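Local coordinates for B-agarase (Saccharophagus degradans, PDB 4BQ2), which hydrolyses agarose as a family 50 exo-beta-agarase, probably releasing short oligosaccharides from chain ends through its glycoside hydrolase catalytic module, at residues 37-48 with 176-185; 84-93 with 164-174. All blocks are in the same frame, centred on the assembly; numbering follows the deposited sequence.

Contact 1 of 2, residues 37-48 with 176-185. With CA (calcium ion), chain K.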
loop_
_atom_site.group_PDB
_atom_site.type_symbol
_atom_site.label_atom_id
_atom_site.label_comp_id
_atom_site.label_asym_id
_atom_site.label_seq_id
_atom_site.Cartn_x
_atom_site.Cartn_y
_atom_site.Cartn_z
ATOM N N SER A 37 33.358 12.121 16.531
ATOM C CA SER A 37 32.765 11.794 17.812
ATOM C C SER A 37 32.735 10.285 17.870
ATOM O O SER A 37 32.854 9.653 16.847
ATOM C CB SER A 37 31.355 12.355 17.887
ATOM O OG SER A 37 30.827 12.239 19.204
ATOM N N LYS A 38 32.609 9.698 19.054
ATOM C CA LYS A 38 32.379 8.259 19.136
ATOM C C LYS A 38 30.906 7.937 18.864
ATOM O O LYS A 38 30.034 8.532 19.478
ATOM C CB LYS A 38 32.774 7.732 20.518
ATOM C CG LYS A 38 34.198 8.019 20.935
ATOM C CD LYS A 38 35.175 6.950 20.527
ATOM C CE LYS A 38 36.248 6.782 21.602
ATOM N NZ LYS A 38 36.473 8.020 22.389
ATOM N N GLY A 39 30.640 6.994 17.959
ATOM C CA GLY A 39 29.271 6.583 17.651
ATOM C C GLY A 39 29.110 5.056 17.687
ATOM O O GLY A 39 30.091 4.317 17.750
ATOM N N LEU A 40 27.863 4.612 17.704
ATOM C CA LEU A 40 27.568 3.184 17.628
ATOM C C LEU A 40 27.464 2.765 16.176
ATOM O O LEU A 40 26.524 3.181 15.449
ATOM C CB LEU A 40 26.268 2.877 18.343
ATOM C CG LEU A 40 25.877 1.391 18.339
ATOM C CD1 LEU A 40 26.683 0.613 19.362
ATOM C CD2 LEU A 40 24.399 1.328 18.660
ATOM N N LYS A 41 28.393 1.911 15.773
ATOM C CA LYS A 41 28.408 1.365 14.436
ATOM C C LYS A 41 27.568 0.083 14.435
ATOM O O LYS A 41 27.860 -0.854 15.178
ATOM C CB LYS A 41 29.834 1.066 13.970
ATOM C CG LYS A 41 29.860 0.482 12.558
ATOM C CD LYS A 41 31.247 0.063 12.136
ATOM C CE LYS A 41 31.166 -0.536 10.739
ATOM N NZ LYS A 41 32.494 -0.509 10.060
ATOM N N LEU A 42 26.506 0.062 13.632
ATOM C CA LEU A 42 25.567 -1.067 13.674
ATOM C C LEU A 42 25.601 -1.759 12.315
ATOM O O LEU A 42 25.122 -1.199 11.320
ATOM C CB LEU A 42 24.166 -0.592 14.063
ATOM C CG LEU A 42 23.071 -1.674 14.152
ATOM C CD1 LEU A 42 23.329 -2.614 15.343
ATOM C CD2 LEU A 42 21.673 -1.066 14.239
ATOM N N ALA A 43 26.192 -2.959 12.263
ATOM C CA ALA A 43 26.361 -3.648 11.006
ATOM C C ALA A 43 25.374 -4.829 10.982
ATOM O O ALA A 43 25.552 -5.810 11.715
ATOM C CB ALA A 43 27.807 -4.095 10.824
ATOM N N MET A 44 24.298 -4.661 10.196
ATOM C CA MET A 44 23.166 -5.602 10.149
ATOM C C MET A 44 23.397 -6.628 9.062
ATOM O O MET A 44 23.800 -6.302 7.943
ATOM C CB MET A 44 21.824 -4.848 9.929
ATOM C CG MET A 44 21.394 -4.008 11.151
ATOM S SD MET A 44 20.307 -2.609 10.785
ATOM C CE MET A 44 21.497 -1.479 10.098
ATOM N N GLN A 45 23.161 -7.884 9.412
ATOM C CA GLN A 45 23.228 -8.982 8.481
ATOM C C GLN A 45 21.841 -9.111 7.826
ATOM O O GLN A 45 21.151 -10.140 7.947
ATOM C CB GLN A 45 23.675 -10.250 9.225
ATOM C CG GLN A 45 25.165 -10.232 9.624
ATOM C CD GLN A 45 25.489 -9.343 10.826
ATOM O OE1 GLN A 45 25.016 -9.573 11.959
ATOM N NE2 GLN A 45 26.301 -8.331 10.592
ATOM N N SER A 46 21.437 -8.043 7.128
ATOM C CA SER A 46 20.084 -7.930 6.602
ATOM C C SER A 46 19.986 -8.533 5.203
ATOM O O SER A 46 18.897 -8.623 4.655
ATOM C CB SER A 46 19.634 -6.442 6.624
ATOM O OG SER A 46 20.649 -5.604 6.069
ATOM N N LYS A 47 21.096 -8.927 4.593
ATOM C CA LYS A 47 20.940 -9.775 3.403
ATOM C C LYS A 47 20.416 -11.164 3.822
ATOM O O LYS A 47 19.445 -11.658 3.227
ATOM C CB LYS A 47 22.214 -9.886 2.560
ATOM C CG LYS A 47 21.998 -10.712 1.282
ATOM C CD LYS A 47 23.229 -10.716 0.393
ATOM C CE LYS A 47 22.959 -11.547 -0.862
ATOM N NZ LYS A 47 23.636 -10.897 -2.019
ATOM N N GLN A 48 21.023 -11.772 4.848
ATOM C CA GLN A 48 20.663 -13.164 5.231
ATOM C C GLN A 48 19.392 -13.241 6.080
ATOM O O GLN A 48 18.683 -14.239 6.039
ATOM C CB GLN A 48 21.804 -13.889 5.977
ATOM C CG GLN A 48 23.006 -14.275 5.111
ATOM C CD GLN A 48 22.618 -15.114 3.890
ATOM O OE1 GLN A 48 21.903 -16.131 4.004
ATOM N NE2 GLN A 48 23.070 -14.675 2.706
ATOM N N ALA A 176 15.431 -6.611 3.743
ATOM C CA ALA A 176 16.395 -6.009 2.855
ATOM C C ALA A 176 16.953 -7.029 1.851
ATOM O O ALA A 176 16.814 -8.268 2.046
ATOM C CB ALA A 176 17.525 -5.392 3.679
ATOM N N MET A 177 17.564 -6.520 0.781
ATOM C CA MET A 177 18.280 -7.356 -0.190
ATOM C C MET A 177 19.771 -7.271 -0.001
ATOM O O MET A 177 20.506 -8.002 -0.652
ATOM C CB MET A 177 17.941 -6.940 -1.608
ATOM C CG MET A 177 16.454 -7.060 -1.954
ATOM S SD MET A 177 15.918 -8.783 -2.125
ATOM C CE MET A 177 15.070 -9.023 -0.587
ATOM N N HIS A 178 20.208 -6.390 0.905
ATOM C CA HIS A 178 21.630 -6.131 1.138
ATOM C C HIS A 178 21.859 -5.953 2.628
ATOM O O HIS A 178 20.962 -5.489 3.347
ATOM C CB HIS A 178 22.053 -4.812 0.483
ATOM C CG HIS A 178 21.726 -4.708 -0.970
ATOM N ND1 HIS A 178 22.345 -5.474 -1.929
ATOM C CD2 HIS A 178 20.893 -3.874 -1.635
ATOM C CE1 HIS A 178 21.892 -5.134 -3.124
ATOM N NE2 HIS A 178 21.005 -4.169 -2.972
ATOM N N ASP A 179 23.071 -6.248 3.077
ATOM C CA ASP A 179 23.522 -5.838 4.404
ATOM C C ASP A 179 23.527 -4.315 4.450
ATOM O O ASP A 179 23.978 -3.689 3.505
ATOM C CB ASP A 179 24.959 -6.328 4.654
ATOM C CG ASP A 179 25.028 -7.841 4.875
ATOM O OD1 ASP A 179 23.973 -8.454 5.148
ATOM O OD2 ASP A 179 26.142 -8.390 4.812
ATOM N N LYS A 180 22.998 -3.760 5.534
ATOM C CA LYS A 180 22.937 -2.327 5.794
ATOM C C LYS A 180 23.837 -2.021 7.025
ATOM O O LYS A 180 23.887 -2.788 7.982
ATOM C CB LYS A 180 21.489 -1.868 6.099
ATOM C CG LYS A 180 20.454 -2.140 4.994
ATOM C CD LYS A 180 20.938 -1.628 3.642
ATOM C CE LYS A 180 19.959 -1.899 2.470
ATOM N NZ LYS A 180 18.641 -1.210 2.697
ATOM N N THR A 181 24.536 -0.901 7.002
ATOM C CA THR A 181 25.385 -0.497 8.152
ATOM C C THR A 181 25.150 0.997 8.428
ATOM O O THR A 181 25.172 1.806 7.490
ATOM C CB THR A 181 26.882 -0.731 7.850
ATOM O OG1 THR A 181 27.089 -2.109 7.514
ATOM C CG2 THR A 181 27.794 -0.346 9.078
ATOM N N VAL A 182 24.919 1.343 9.693
ATOM C CA VAL A 182 24.725 2.726 10.070
ATOM C C VAL A 182 25.667 3.087 11.216
ATOM O O VAL A 182 26.205 2.195 11.889
ATOM C CB VAL A 182 23.268 3.005 10.510
ATOM C CG1 VAL A 182 22.301 2.757 9.346
ATOM C CG2 VAL A 182 22.901 2.178 11.755
ATOM N N ILE A 183 25.850 4.402 11.421
ATOM C CA ILE A 183 26.434 4.911 12.657
ATOM C C ILE A 183 25.334 5.719 13.313
ATOM O O ILE A 183 24.685 6.534 12.657
ATOM C CB ILE A 183 27.640 5.858 12.434
ATOM C CG1 ILE A 183 28.650 5.270 11.462
ATOM C CG2 ILE A 183 28.327 6.194 13.755
ATOM C CD1 ILE A 183 29.207 3.938 11.895
ATOM N N ILE A 184 25.137 5.497 14.603
ATOM C CA ILE A 184 24.123 6.171 15.405
ATOM C C ILE A 184 24.857 6.918 16.525
ATOM O O ILE A 184 25.794 6.382 17.122
ATOM C CB ILE A 184 23.142 5.157 16.018
ATOM C CG1 ILE A 184 22.351 4.395 14.908
ATOM C CG2 ILE A 184 22.188 5.839 17.002
ATOM C CD1 ILE A 184 21.615 3.166 15.420
ATOM N N ASP A 185 24.435 8.140 16.821
ATOM C CA ASP A 185 25.045 8.895 17.929
ATOM C C ASP A 185 24.020 9.829 18.532
ATOM O O ASP A 185 23.006 10.161 17.880
ATOM C CB ASP A 185 26.298 9.618 17.424
ATOM C CG ASP A 185 27.197 10.107 18.563
ATOM O OD1 ASP A 185 26.900 9.811 19.743
ATOM O OD2 ASP A 185 28.173 10.832 18.280
HETATM CA CA CA K . 29.312 10.496 20.475
HETATM O O HOH W 1 26.084 -4.766 7.582
HETATM O O HOH W 2 17.933 -10.735 1.238
HETATM O O HOH W 3 23.779 -11.020 5.623
HETATM O O HOH W 4 28.811 12.391 21.187
#
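A calcium ion joins the two strands at one end of this contact: D185 grips it with both carboxylate oxygens, OD1 at 2.6 Å and OD2 at 2.5 Å from the metal, while S37 OG and the carbonyl oxygen of K38 bind it from the neighbouring strand. D7 O, E9 OE2 and a water complete the site. The strands 37-44 and 180-185 form an antiparallel beta ladder in the CBM-like, beta-rich domain of the agarase; the axes of these segments approach to 4.5 Å. With chi1 at -164°, D185 has CG anti to its backbone N, which directs the carboxylate at the metal; Y29 OH hydrogen-bonds OD2 and so helps to position it.

L40 pairs with I184 and L42 with V182 as hydrogen-bonded pairs; the bond from L42 N to V182 O is nearly straight, 175° at the hydrogen. L40, L42, V182 and I184 share one face, where L42 CB meets V182 CG2. On the other, I183 CD1 lies 3.6 Å from K41 CG, against the start of an extended lysine chain that slants across T181, its CE meeting T181 CG2.

Where the ladder ends, at M44 and K180, water 1 donates to M44 O and K180 O, bridging the parting backbones. From there side-chain bonds take over. D179 OD1 accepts from K47 N on its anti side. S46 OG, held between its backbone N and carbonyl carbon (chi1 48°), donates to H178 O at 2.7 Å, in the carbonyl plane on a lone pair, and accepts a weak bond from K180 N.

Contact 2 of 2, residues 84-93 with 164-174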
loop_
_atom_site.group_PDB
_atom_site.type_symbol
_atom_site.label_atom_id
_atom_site.label_comp_id
_atom_site.label_asym_id
_atom_site.label_seq_id
_atom_site.Cartn_x
_atom_site.Cartn_y
_atom_site.Cartn_z
ATOM N N THR A 84 19.597 3.103 3.990
ATOM C CA THR A 84 18.946 2.255 4.969
ATOM C C THR A 84 17.611 2.857 5.352
ATOM O O THR A 84 17.551 4.021 5.735
ATOM C CB THR A 84 19.820 2.178 6.273
ATOM O OG1 THR A 84 21.132 1.746 5.941
ATOM C CG2 THR A 84 19.203 1.234 7.295
ATOM N N GLN A 85 16.539 2.076 5.262
ATOM C CA GLN A 85 15.247 2.509 5.778
ATOM C C GLN A 85 15.112 1.897 7.181
ATOM O O GLN A 85 15.035 0.663 7.334
ATOM C CB GLN A 85 14.078 2.083 4.872
ATOM C CG GLN A 85 12.725 2.393 5.516
ATOM C CD GLN A 85 11.539 1.995 4.678
ATOM O OE1 GLN A 85 11.694 1.399 3.599
ATOM N NE2 GLN A 85 10.333 2.250 5.197
ATOM N N PHE A 86 15.133 2.757 8.201
ATOM C CA PHE A 86 14.916 2.338 9.565
ATOM C C PHE A 86 13.437 2.420 9.923
ATOM O O PHE A 86 12.750 3.429 9.599
ATOM C CB PHE A 86 15.689 3.266 10.537
ATOM C CG PHE A 86 16.947 2.675 11.066
ATOM C CD1 PHE A 86 17.082 1.272 11.217
ATOM C CD2 PHE A 86 17.993 3.498 11.472
ATOM C CE1 PHE A 86 18.244 0.726 11.761
ATOM C CE2 PHE A 86 19.153 2.964 12.003
ATOM C CZ PHE A 86 19.289 1.571 12.131
ATOM N N TYR A 87 12.964 1.381 10.613
ATOM C CA TYR A 87 11.688 1.410 11.291
ATOM C C TYR A 87 11.968 1.715 12.741
ATOM O O TYR A 87 12.777 1.023 13.357
ATOM C CB TYR A 87 10.988 0.061 11.155
ATOM C CG TYR A 87 10.495 -0.196 9.739
ATOM C CD1 TYR A 87 11.321 -0.795 8.805
ATOM C CD2 TYR A 87 9.216 0.182 9.355
ATOM C CE1 TYR A 87 10.883 -1.037 7.489
ATOM C CE2 TYR A 87 8.758 -0.044 8.053
ATOM C CZ TYR A 87 9.602 -0.650 7.132
ATOM O OH TYR A 87 9.130 -0.881 5.851
ATOM N N LEU A 88 11.355 2.784 13.266
ATOM C CA LEU A 88 11.494 3.129 14.658
ATOM C C LEU A 88 10.176 2.731 15.330
ATOM O O LEU A 88 9.128 3.266 14.972
ATOM C CB LEU A 88 11.775 4.637 14.815
ATOM C CG LEU A 88 11.578 5.137 16.253
ATOM C CD1 LEU A 88 12.735 4.662 17.132
ATOM C CD2 LEU A 88 11.412 6.676 16.299
ATOM N N ASP A 89 10.248 1.766 16.249
ATOM C CA ASP A 89 9.090 1.334 17.019
ATOM C C ASP A 89 9.385 1.662 18.463
ATOM O O ASP A 89 10.430 1.290 18.983
ATOM C CB ASP A 89 8.899 -0.177 16.886
ATOM C CG ASP A 89 8.438 -0.587 15.484
ATOM O OD1 ASP A 89 7.225 -0.495 15.229
ATOM O OD2 ASP A 89 9.296 -0.988 14.653
ATOM N N VAL A 90 8.456 2.368 19.098
ATOM C CA VAL A 90 8.615 2.774 20.475
ATOM C C VAL A 90 7.424 2.170 21.212
ATOM O O VAL A 90 6.281 2.385 20.821
ATOM C CB VAL A 90 8.641 4.316 20.603
ATOM C CG1 VAL A 90 8.758 4.742 22.058
ATOM C CG2 VAL A 90 9.807 4.897 19.801
ATOM N N THR A 91 7.717 1.367 22.241
ATOM C CA THR A 91 6.698 0.618 22.996
ATOM C C THR A 91 6.640 1.097 24.454
ATOM O O THR A 91 7.682 1.316 25.081
ATOM C CB THR A 91 6.978 -0.902 22.921
ATOM O OG1 THR A 91 7.008 -1.297 21.544
ATOM C CG2 THR A 91 5.875 -1.718 23.604
ATOM N N ASP A 92 5.434 1.343 24.958
ATOM C CA ASP A 92 5.285 1.765 26.344
ATOM C C ASP A 92 4.967 0.568 27.244
ATOM O O ASP A 92 4.787 -0.558 26.777
ATOM C CB ASP A 92 4.313 2.953 26.514
ATOM C CG ASP A 92 2.847 2.593 26.286
ATOM O OD1 ASP A 92 2.419 1.413 26.433
ATOM O OD2 ASP A 92 2.089 3.524 25.958
ATOM N N GLN A 93 4.922 0.820 28.541
ATOM C CA GLN A 93 4.771 -0.246 29.527
ATOM C C GLN A 93 3.448 -0.977 29.466
ATOM O O GLN A 93 3.303 -2.027 30.089
ATOM C CB GLN A 93 4.962 0.317 30.933
ATOM C CG GLN A 93 3.901 1.290 31.385
ATOM C CD GLN A 93 4.319 1.981 32.664
ATOM O OE1 GLN A 93 5.182 1.482 33.390
ATOM N NE2 GLN A 93 3.765 3.160 32.916
ATOM N N SER A 164 4.979 7.986 30.975
ATOM C CA SER A 164 5.432 7.633 32.327
ATOM C C SER A 164 6.130 6.280 32.340
ATOM O O SER A 164 6.872 5.985 33.276
ATOM C CB SER A 164 4.287 7.710 33.355
ATOM O OG SER A 164 3.287 6.717 33.127
ATOM N N GLY A 165 5.938 5.474 31.284
ATOM C CA GLY A 165 6.690 4.232 31.143
ATOM C C GLY A 165 7.094 3.777 29.742
ATOM O O GLY A 165 6.460 2.895 29.171
ATOM N N ILE A 166 8.170 4.342 29.190
ATOM C CA ILE A 166 8.690 3.885 27.893
ATOM C C ILE A 166 9.585 2.655 28.086
ATOM O O ILE A 166 10.624 2.730 28.734
ATOM C CB ILE A 166 9.415 5.038 27.112
ATOM C CG1 ILE A 166 8.445 6.201 26.821
ATOM C CG2 ILE A 166 10.122 4.525 25.845
ATOM C CD1 ILE A 166 7.123 5.815 26.180
ATOM N N ALA A 167 9.184 1.534 27.495
ATOM C CA ALA A 167 9.800 0.240 27.788
ATOM C C ALA A 167 10.784 -0.237 26.741
ATOM O O ALA A 167 11.668 -1.037 27.036
ATOM C CB ALA A 167 8.727 -0.833 28.018
ATOM N N LYS A 168 10.632 0.226 25.503
ATOM C CA LYS A 168 11.490 -0.291 24.474
ATOM C C LYS A 168 11.585 0.683 23.314
ATOM O O LYS A 168 10.593 1.313 22.950
ATOM C CB LYS A 168 10.959 -1.629 23.994
ATOM C CG LYS A 168 11.793 -2.284 22.915
ATOM C CD LYS A 168 11.039 -3.445 22.299
ATOM C CE LYS A 168 11.649 -4.748 22.689
ATOM N NZ LYS A 168 11.305 -5.705 21.589
ATOM N N ILE A 169 12.792 0.808 22.776
ATOM C CA ILE A 169 13.017 1.631 21.595
ATOM C C ILE A 169 13.767 0.777 20.589
ATOM O O ILE A 169 14.901 0.349 20.820
ATOM C CB ILE A 169 13.815 2.915 21.908
ATOM C CG1 ILE A 169 13.013 3.804 22.856
ATOM C CG2 ILE A 169 14.162 3.662 20.616
ATOM C CD1 ILE A 169 13.811 4.969 23.398
ATOM N N SER A 170 13.132 0.551 19.450
ATOM C CA SER A 170 13.678 -0.357 18.469
ATOM C C SER A 170 13.984 0.377 17.165
ATOM O O SER A 170 13.168 1.169 16.722
ATOM C CB SER A 170 12.622 -1.443 18.213
ATOM O OG SER A 170 12.994 -2.185 17.102
ATOM N N LEU A 171 15.173 0.145 16.605
ATOM C CA LEU A 171 15.510 0.546 15.240
ATOM C C LEU A 171 15.802 -0.706 14.423
ATOM O O LEU A 171 16.721 -1.445 14.731
ATOM C CB LEU A 171 16.716 1.496 15.206
ATOM C CG LEU A 171 16.454 2.958 15.616
ATOM C CD1 LEU A 171 17.769 3.709 15.761
ATOM C CD2 LEU A 171 15.547 3.698 14.644
ATOM N N SER A 172 15.022 -0.943 13.371
ATOM C CA SER A 172 15.170 -2.175 12.615
ATOM C C SER A 172 15.228 -1.967 11.111
ATOM O O SER A 172 14.645 -1.023 10.579
ATOM C CB SER A 172 14.063 -3.187 12.931
ATOM O OG SER A 172 12.737 -2.650 12.742
ATOM N N VAL A 173 15.891 -2.918 10.459
ATOM C CA VAL A 173 15.928 -3.045 9.015
ATOM C C VAL A 173 15.244 -4.361 8.630
ATOM O O VAL A 173 15.650 -5.429 9.116
ATOM C CB VAL A 173 17.383 -3.001 8.546
ATOM C CG1 VAL A 173 17.545 -3.559 7.139
ATOM C CG2 VAL A 173 17.938 -1.578 8.634
ATOM N N GLN A 174 14.242 -4.293 7.744
ATOM C CA GLN A 174 13.319 -5.412 7.477
ATOM C C GLN A 174 13.304 -5.818 6.003
ATOM O O GLN A 174 13.237 -4.947 5.124
ATOM C CB GLN A 174 11.909 -5.013 7.926
ATOM C CG GLN A 174 11.857 -4.695 9.412
ATOM C CD GLN A 174 10.507 -4.219 9.923
ATOM O OE1 GLN A 174 9.447 -4.417 9.302
ATOM N NE2 GLN A 174 10.544 -3.574 11.073
HETATM O O HOH W 5 14.193 -1.686 6.346
HETATM O O HOH W 6 11.800 -1.144 14.877
HETATM O O HOH W 7 3.524 4.744 35.581
#
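Apolar contacts line one side of the pair: L171 CB sits over the face of the F86 ring, 3.9 Å from its centroid and 13° off the normal, a CH-pi contact. L171 CD2 also meets L88 CD1, which also touches I169 CG2, and V90 CG1 packs on I166 CG2. T84 CG2 and V173 CG2 are tightly packed at 3.4 Å.

On the opposite face of the ladder, beside S172, the Q174 amide stacks on one face of the Y87 ring, the planes 18° apart. Its rotation is fixed by NE2, which donates to S172 OG at 2.9 Å with that oxygen only 5° out of the amide plane.

Backbone bonds make strands 84-92 and 166-174 antiparallel neighbours in the beta-rich CBM-like domain. Y87, D89 and T91 pair with S172, S170 and K168, until a classic beta bulge sets both A167 and K168 opposite T91. T91 O accepts from A167 N at 2.9 Å and from K168 N at 3.2 Å, and the register moves by one residue. Past the bulge, Q93 N donates to G165 O at 2.7 Å.

Water occupies the Y87 and D89 face, where water 6 lies within hydrogen-bonding distance of Y87 O, D89 OD2, S170 OG and S172 OG. D89 OD1 is held by T99.

From the N terminus, the chain enters contact 1 through strand 36-44, then runs into contact 2 through strand 84-92. Strand 166-174 returns antiparallel to 84-92 and closes the inner loop; after a short loop the chain continues into strand 180-191, which closes the longer loop on 36-44. Contact 2 therefore lies wholly within the span of contact 1, and the two do not cross. Their centres are 16 Å apart, yet side chains meet directly: M44 SD reaches V173 CG2 at 3.4 Å, and V182 CG2 lies 3.7 Å from F86 CZ. This packing joins the calcium-bearing strand pair to the 84-92/166-174 pair within the CBM-like domain.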